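Local coordinates for protein cofilin (Streptomyces griseoflavus, PDB 5IVU) that probably binds actin, as a bacterial member of the ADF/cofilin family of actin-binding proteins, at residues Gln18-Gly23 with Asn82-Val87; Tyr68-Glu73 with Val128-Val133. One frame throughout, in Å; residues are numbered along the deposited sequence.

How the contacts relate
Contacts 1 and 2 each set a helix against one of two neighbouring antiparallel strands. Contact 1 brings the end of helix 11-21 to strand 81-89. Contact 2 brings the start of helix 130-136 to strand 64-72. The strands pair directly: Lys83 N lies 2.8 Å from Leu70 O, and Thr85 N lies 2.9 Å from Tyr68 O, both probable hydrogen bonds. The helices lie on opposite faces of the sheet. Contact 1 is partly buried, with leucines and the aliphatic part of a lysine. Contact 2 is more buried and adds a histidine ring edge. Neither has a hydrogen bond between its own segments.

Contact 1: residues Gln18-Gly23 with Asn82-Val87; sequences QQLKLG and NKLTFV
Leu84 reaches from strand 81-89 to the last turn of helix 11-21, where it touches Leu20 and Lys21. The contact is small and buries about 120 Å² in all. Its chemistry is apolar, and no hydrogen bond crosses it.

The leucine pair meets through methyl groups. CD2 of Leu20 lies 3.3 Å from CD2 of Leu84. The two side chains run past each other in opposite directions. Leu20 is buried, with CG anti to the backbone N (chi1 178°), and from there its CD2 methyl reaches Leu84.

The second apolar contact uses the chain of a lysine. CD of Lys21 lies 3.6 Å from CD1 of Leu84, and CG of Lys21 is 4.0 Å from the same methyl. Here the side chains cross at about a right angle. Leu84 thus divides its two methyls, one to each helix residue. The lysine chain is kinked, and its middle carbons lie against the leucine. Its polar end has a different partner: NZ forms a hydrogen bond with OG1 of Thr114.

Strand 81-89 runs between strands 64-72 and 118-122 in the central sheet of this ADF-type fold. Leu84 bonds through its backbone to Ala117 and Val118, and its side chain also rests on Asp69 of strand 64-72. Two residues further on, Phe86 packs against helix 96-112. Helices 11-21 and 96-112 therefore both meet this strand.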
loop_
_atom_site.group_PDB
_atom_site.type_symbol
_atom_site.label_atom_id
_atom_site.label_comp_id
_atom_site.label_asym_id
_atom_site.label_seq_id
_atom_site.Cartn_x
_atom_site.Cartn_y
_atom_site.Cartn_z
ATOM N N GLN A 18 -5.636 11.196 2.487
ATOM C CA GLN A 18 -5.500 12.647 2.523
ATOM C C GLN A 18 -4.775 13.087 3.789
ATOM O O GLN A 18 -3.937 13.980 3.726
ATOM C CB GLN A 18 -6.849 13.362 2.402
ATOM C CG GLN A 18 -7.499 13.262 1.045
ATOM C CD GLN A 18 -8.898 13.880 0.980
ATOM O OE1 GLN A 18 -9.637 13.931 1.969
ATOM N NE2 GLN A 18 -9.262 14.361 -0.194
ATOM N N GLN A 19 -5.055 12.437 4.916
ATOM C CA GLN A 19 -4.333 12.703 6.167
ATOM C C GLN A 19 -2.829 12.360 6.063
ATOM O O GLN A 19 -1.971 13.135 6.499
ATOM C CB GLN A 19 -4.968 11.934 7.322
ATOM C CG GLN A 19 -4.552 12.435 8.699
ATOM C CD GLN A 19 -4.838 11.438 9.815
ATOM O OE1 GLN A 19 -4.236 11.515 10.893
ATOM N NE2 GLN A 19 -5.749 10.490 9.559
ATOM N N LEU A 20 -2.514 11.210 5.470
ATOM C CA LEU A 20 -1.130 10.860 5.167
ATOM C C LEU A 20 -0.485 11.934 4.290
ATOM O O LEU A 20 0.642 12.351 4.538
ATOM C CB LEU A 20 -1.037 9.471 4.499
ATOM C CG LEU A 20 0.360 8.949 4.067
ATOM C CD1 LEU A 20 0.521 7.452 4.310
ATOM C CD2 LEU A 20 0.663 9.248 2.606
ATOM N N LYS A 21 -1.208 12.357 3.262
ATOM C CA LYS A 21 -0.697 13.298 2.265
ATOM C C LYS A 21 -0.447 14.722 2.810
ATOM O O LYS A 21 0.497 15.370 2.376
ATOM C CB LYS A 21 -1.666 13.354 1.079
ATOM C CG LYS A 21 -1.097 14.023 -0.155
ATOM C CD LYS A 21 -1.653 13.415 -1.442
ATOM C CE LYS A 21 -3.153 13.624 -1.598
ATOM N NZ LYS A 21 -3.544 13.836 -3.018
ATOM N N LEU A 22 -1.256 15.155 3.783
ATOM C CA LEU A 22 -1.289 16.511 4.333
ATOM C C LEU A 22 -0.721 16.450 5.740
ATOM O O LEU A 22 -1.410 16.020 6.673
ATOM C CB LEU A 22 -2.721 17.016 4.522
ATOM C CG LEU A 22 -3.687 17.764 3.588
ATOM C CD1 LEU A 22 -4.692 16.841 2.911
ATOM C CD2 LEU A 22 -4.449 18.793 4.418
ATOM N N GLY A 23 0.520 16.878 5.907
ATOM C CA GLY A 23 1.121 16.933 7.236
ATOM C C GLY A 23 1.530 15.586 7.773
ATOM O O GLY A 23 1.227 14.565 7.185
ATOM N N ASN A 82 10.386 13.162 -1.471
ATOM C CA ASN A 82 9.359 12.203 -1.038
ATOM C C ASN A 82 8.538 11.743 -2.221
ATOM O O ASN A 82 8.281 12.524 -3.146
ATOM C CB ASN A 82 8.432 12.783 0.033
ATOM C CG ASN A 82 9.029 12.686 1.423
ATOM O OD1 ASN A 82 9.949 13.430 1.769
ATOM N ND2 ASN A 82 8.504 11.768 2.232
ATOM N N LYS A 83 8.108 10.485 -2.183
ATOM C CA LYS A 83 7.219 9.955 -3.202
ATOM C C LYS A 83 6.168 9.045 -2.585
ATOM O O LYS A 83 6.489 8.090 -1.898
ATOM C CB LYS A 83 8.029 9.219 -4.260
ATOM C CG LYS A 83 8.697 10.164 -5.238
ATOM C CD LYS A 83 9.270 9.452 -6.449
ATOM C CE LYS A 83 9.508 10.428 -7.589
ATOM N NZ LYS A 83 10.204 9.776 -8.735
ATOM N N LEU A 84 4.906 9.360 -2.841
ATOM C CA LEU A 84 3.796 8.532 -2.402
ATOM C C LEU A 84 3.800 7.279 -3.283
ATOM O O LEU A 84 3.686 7.368 -4.508
ATOM C CB LEU A 84 2.465 9.292 -2.510
ATOM C CG LEU A 84 2.382 10.563 -1.642
ATOM C CD1 LEU A 84 1.381 11.565 -2.192
ATOM C CD2 LEU A 84 2.058 10.220 -0.198
ATOM N N THR A 85 3.934 6.126 -2.637
ATOM C CA THR A 85 4.155 4.856 -3.293
ATOM C C THR A 85 2.992 3.900 -3.034
ATOM O O THR A 85 2.711 3.575 -1.890
ATOM C CB THR A 85 5.452 4.209 -2.761
ATOM O OG1 THR A 85 6.539 5.136 -2.879
ATOM C CG2 THR A 85 5.770 2.924 -3.514
ATOM N N PHE A 86 2.314 3.479 -4.102
ATOM C CA PHE A 86 1.275 2.450 -4.034
ATOM C C PHE A 86 1.907 1.081 -4.220
ATOM O O PHE A 86 2.748 0.899 -5.093
ATOM C CB PHE A 86 0.225 2.683 -5.115
ATOM C CG PHE A 86 -1.003 1.837 -4.960
ATOM C CD1 PHE A 86 -2.039 2.237 -4.128
ATOM C CD2 PHE A 86 -1.129 0.645 -5.654
ATOM C CE1 PHE A 86 -3.182 1.464 -3.992
ATOM C CE2 PHE A 86 -2.266 -0.135 -5.524
ATOM C CZ PHE A 86 -3.296 0.275 -4.689
ATOM N N VAL A 87 1.507 0.135 -3.383
ATOM C CA VAL A 87 2.084 -1.196 -3.343
ATOM C C VAL A 87 0.939 -2.187 -3.483
ATOM O O VAL A 87 0.037 -2.190 -2.651
ATOM C CB VAL A 87 2.797 -1.456 -1.991
ATOM C CG1 VAL A 87 3.289 -2.900 -1.881
ATOM C CG2 VAL A 87 3.958 -0.489 -1.805
#

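Contact 2: residues Tyr68-Glu73 with Val128-Val133; sequences YDLEYE and VAHENV
Strand residue Leu70 faces the first turn of helix 130-136, with its CA 8.6 Å from that of Val133. Ala129 holds the N-cap position of the helix. Its O accepts the backbone bond from Val133 N at 3.0 Å, which closes the turn that carries both helix partners of the leucine.

Leu70 is the centre of the contact, and its two methyls take different partners. CD1 meets the edge of the His130 ring, close to the ring plane, 3.7 Å from NE2 and 3.8 Å from CD2 of that histidine. This is van der Waals packing. The leucine and histidine side chains pass each other in opposite directions. With CG of His130 anti to the backbone N (chi1 -158°), the imidazole comes up beside Leu70.

CD2 of Leu70 lies 3.6 Å from CG1 of Val133. The same valine methyl is 3.9 Å from CD1 of Leu70, so it touches both branches of the leucine. These two side chains cross at a slant. Both Leu70 and Val133 are buried. Cutting Leu70 back to an alanine removes both methyls and is likely to leave a gap between strand and helix, with the His130 ring edge and Val133 CG1 losing their packing partner on the strand.

The His130 ring also stacks with Tyr51 of helix 51-57, and Val133 touches the same tyrosine. Tyr68 meets Tyr51 edge-to-face, so helix 51-57 borders both segments. Leu70 touches Thr85 as well, on the adjoining strand 81-89. The contact thus joins helix 130-136 to the central sheet beside helix 51-57, on the face opposite helix 11-21.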
loop_
_atom_site.group_PDB
_atom_site.type_symbol
_atom_site.label_atom_id
_atom_site.label_comp_id
_atom_site.label_asym_id
_atom_site.label_seq_id
_atom_site.Cartn_x
_atom_site.Cartn_y
_atom_site.Cartn_z
ATOM N N TYR A 68 2.775 4.142 0.963
ATOM C CA TYR A 68 3.934 4.452 1.784
ATOM C C TYR A 68 4.497 5.798 1.353
ATOM O O TYR A 68 4.692 6.038 0.165
ATOM C CB TYR A 68 5.020 3.363 1.649
ATOM C CG TYR A 68 6.039 3.446 2.761
ATOM C CD1 TYR A 68 7.148 4.290 2.657
ATOM C CD2 TYR A 68 5.874 2.717 3.937
ATOM C CE1 TYR A 68 8.073 4.393 3.688
ATOM C CE2 TYR A 68 6.792 2.810 4.969
ATOM C CZ TYR A 68 7.888 3.654 4.848
ATOM O OH TYR A 68 8.813 3.763 5.860
ATOM N N ASP A 69 4.752 6.669 2.324
ATOM C CA ASP A 69 5.327 7.978 2.055
ATOM C C ASP A 69 6.839 7.816 2.060
ATOM O O ASP A 69 7.496 7.988 3.078
ATOM C CB ASP A 69 4.852 9.016 3.080
ATOM C CG ASP A 69 5.289 10.433 2.733
ATOM O OD1 ASP A 69 5.547 10.733 1.535
ATOM O OD2 ASP A 69 5.399 11.255 3.669
ATOM N N LEU A 70 7.377 7.472 0.896
ATOM C CA LEU A 70 8.768 7.083 0.759
ATOM C C LEU A 70 9.669 8.298 0.684
ATOM O O LEU A 70 9.510 9.129 -0.198
ATOM C CB LEU A 70 8.940 6.239 -0.506
ATOM C CG LEU A 70 10.258 5.493 -0.684
ATOM C CD1 LEU A 70 10.348 4.309 0.260
ATOM C CD2 LEU A 70 10.384 5.042 -2.125
ATOM N N GLU A 71 10.618 8.379 1.609
ATOM C CA GLU A 71 11.640 9.420 1.632
ATOM C C GLU A 71 12.956 8.891 1.042
ATOM O O GLU A 71 13.356 7.766 1.321
ATOM C CB GLU A 71 11.869 9.869 3.078
ATOM C CG GLU A 71 12.804 11.067 3.230
ATOM C CD GLU A 71 13.116 11.386 4.677
ATOM O OE1 GLU A 71 13.647 10.502 5.387
ATOM O OE2 GLU A 71 12.843 12.527 5.106
ATOM N N TYR A 72 13.645 9.722 0.263
ATOM C CA TYR A 72 14.987 9.380 -0.252
ATOM C C TYR A 72 15.853 10.570 -0.639
ATOM O O TYR A 72 15.364 11.696 -0.810
ATOM C CB TYR A 72 14.889 8.465 -1.467
ATOM C CG TYR A 72 14.192 9.074 -2.663
ATOM C CD1 TYR A 72 12.808 9.126 -2.722
ATOM C CD2 TYR A 72 14.915 9.600 -3.733
ATOM C CE1 TYR A 72 12.156 9.685 -3.805
ATOM C CE2 TYR A 72 14.269 10.163 -4.825
ATOM C CZ TYR A 72 12.885 10.204 -4.854
ATOM O OH TYR A 72 12.218 10.753 -5.925
ATOM N N GLU A 73 17.143 10.267 -0.792
ATOM C CA GLU A 73 18.183 11.243 -1.104
ATOM C C GLU A 73 18.687 11.004 -2.528
ATOM O O GLU A 73 17.952 11.197 -3.499
ATOM C CB GLU A 73 19.353 11.114 -0.073
ATOM C CG GLU A 73 18.928 10.475 1.258
ATOM C CD GLU A 73 19.941 10.619 2.381
ATOM O OE1 GLU A 73 20.429 11.738 2.620
ATOM O OE2 GLU A 73 20.230 9.606 3.054
ATOM N N VAL A 128 9.642 -5.838 -2.252
ATOM C CA VAL A 128 9.228 -4.689 -1.428
ATOM C C VAL A 128 10.291 -4.262 -0.404
ATOM O O VAL A 128 10.018 -3.415 0.445
ATOM C CB VAL A 128 7.869 -4.942 -0.722
ATOM C CG1 VAL A 128 6.762 -5.071 -1.762
ATOM C CG2 VAL A 128 7.909 -6.183 0.176
ATOM N N ALA A 129 11.494 -4.836 -0.489
ATOM C CA ALA A 129 12.630 -4.428 0.354
ATOM C C ALA A 129 12.985 -2.983 0.067
ATOM O O ALA A 129 12.860 -2.539 -1.076
ATOM C CB ALA A 129 13.843 -5.304 0.084
ATOM N N HIS A 130 13.434 -2.268 1.101
ATOM C CA HIS A 130 13.571 -0.817 1.037
ATOM C C HIS A 130 14.431 -0.381 -0.140
ATOM O O HIS A 130 14.019 0.484 -0.911
ATOM C CB HIS A 130 14.115 -0.246 2.358
ATOM C CG HIS A 130 13.812 1.207 2.568
ATOM N ND1 HIS A 130 14.498 1.985 3.474
ATOM C CD2 HIS A 130 12.894 2.024 1.996
ATOM C CE1 HIS A 130 14.015 3.214 3.457
ATOM N NE2 HIS A 130 13.046 3.268 2.562
ATOM N N GLU A 131 15.590 -1.012 -0.300
ATOM C CA GLU A 131 16.531 -0.665 -1.373
ATOM C C GLU A 131 15.918 -0.842 -2.771
ATOM O O GLU A 131 16.130 -0.020 -3.664
ATOM C CB GLU A 131 17.807 -1.508 -1.253
ATOM C CG GLU A 131 19.004 -0.963 -2.043
ATOM C CD GLU A 131 19.953 -2.038 -2.597
ATOM O OE1 GLU A 131 19.705 -3.260 -2.427
ATOM O OE2 GLU A 131 20.966 -1.649 -3.230
ATOM N N ASN A 132 15.157 -1.918 -2.945
ATOM C CA ASN A 132 14.492 -2.212 -4.221
ATOM C C ASN A 132 13.424 -1.152 -4.529
ATOM O O ASN A 132 13.246 -0.755 -5.683
ATOM C CB ASN A 132 13.881 -3.629 -4.183
ATOM C CG ASN A 132 13.711 -4.244 -5.568
ATOM O OD1 ASN A 132 12.980 -3.726 -6.417
ATOM N ND2 ASN A 132 14.373 -5.376 -5.791
ATOM N N VAL A 133 12.721 -0.705 -3.487
ATOM C CA VAL A 133 11.673 0.311 -3.609
ATOM C C VAL A 133 12.280 1.694 -3.865
ATOM O O VAL A 133 11.757 2.443 -4.688
ATOM C CB VAL A 133 10.735 0.303 -2.374
ATOM C CG1 VAL A 133 9.750 1.466 -2.406
ATOM C CG2 VAL A 133 9.976 -1.017 -2.312
#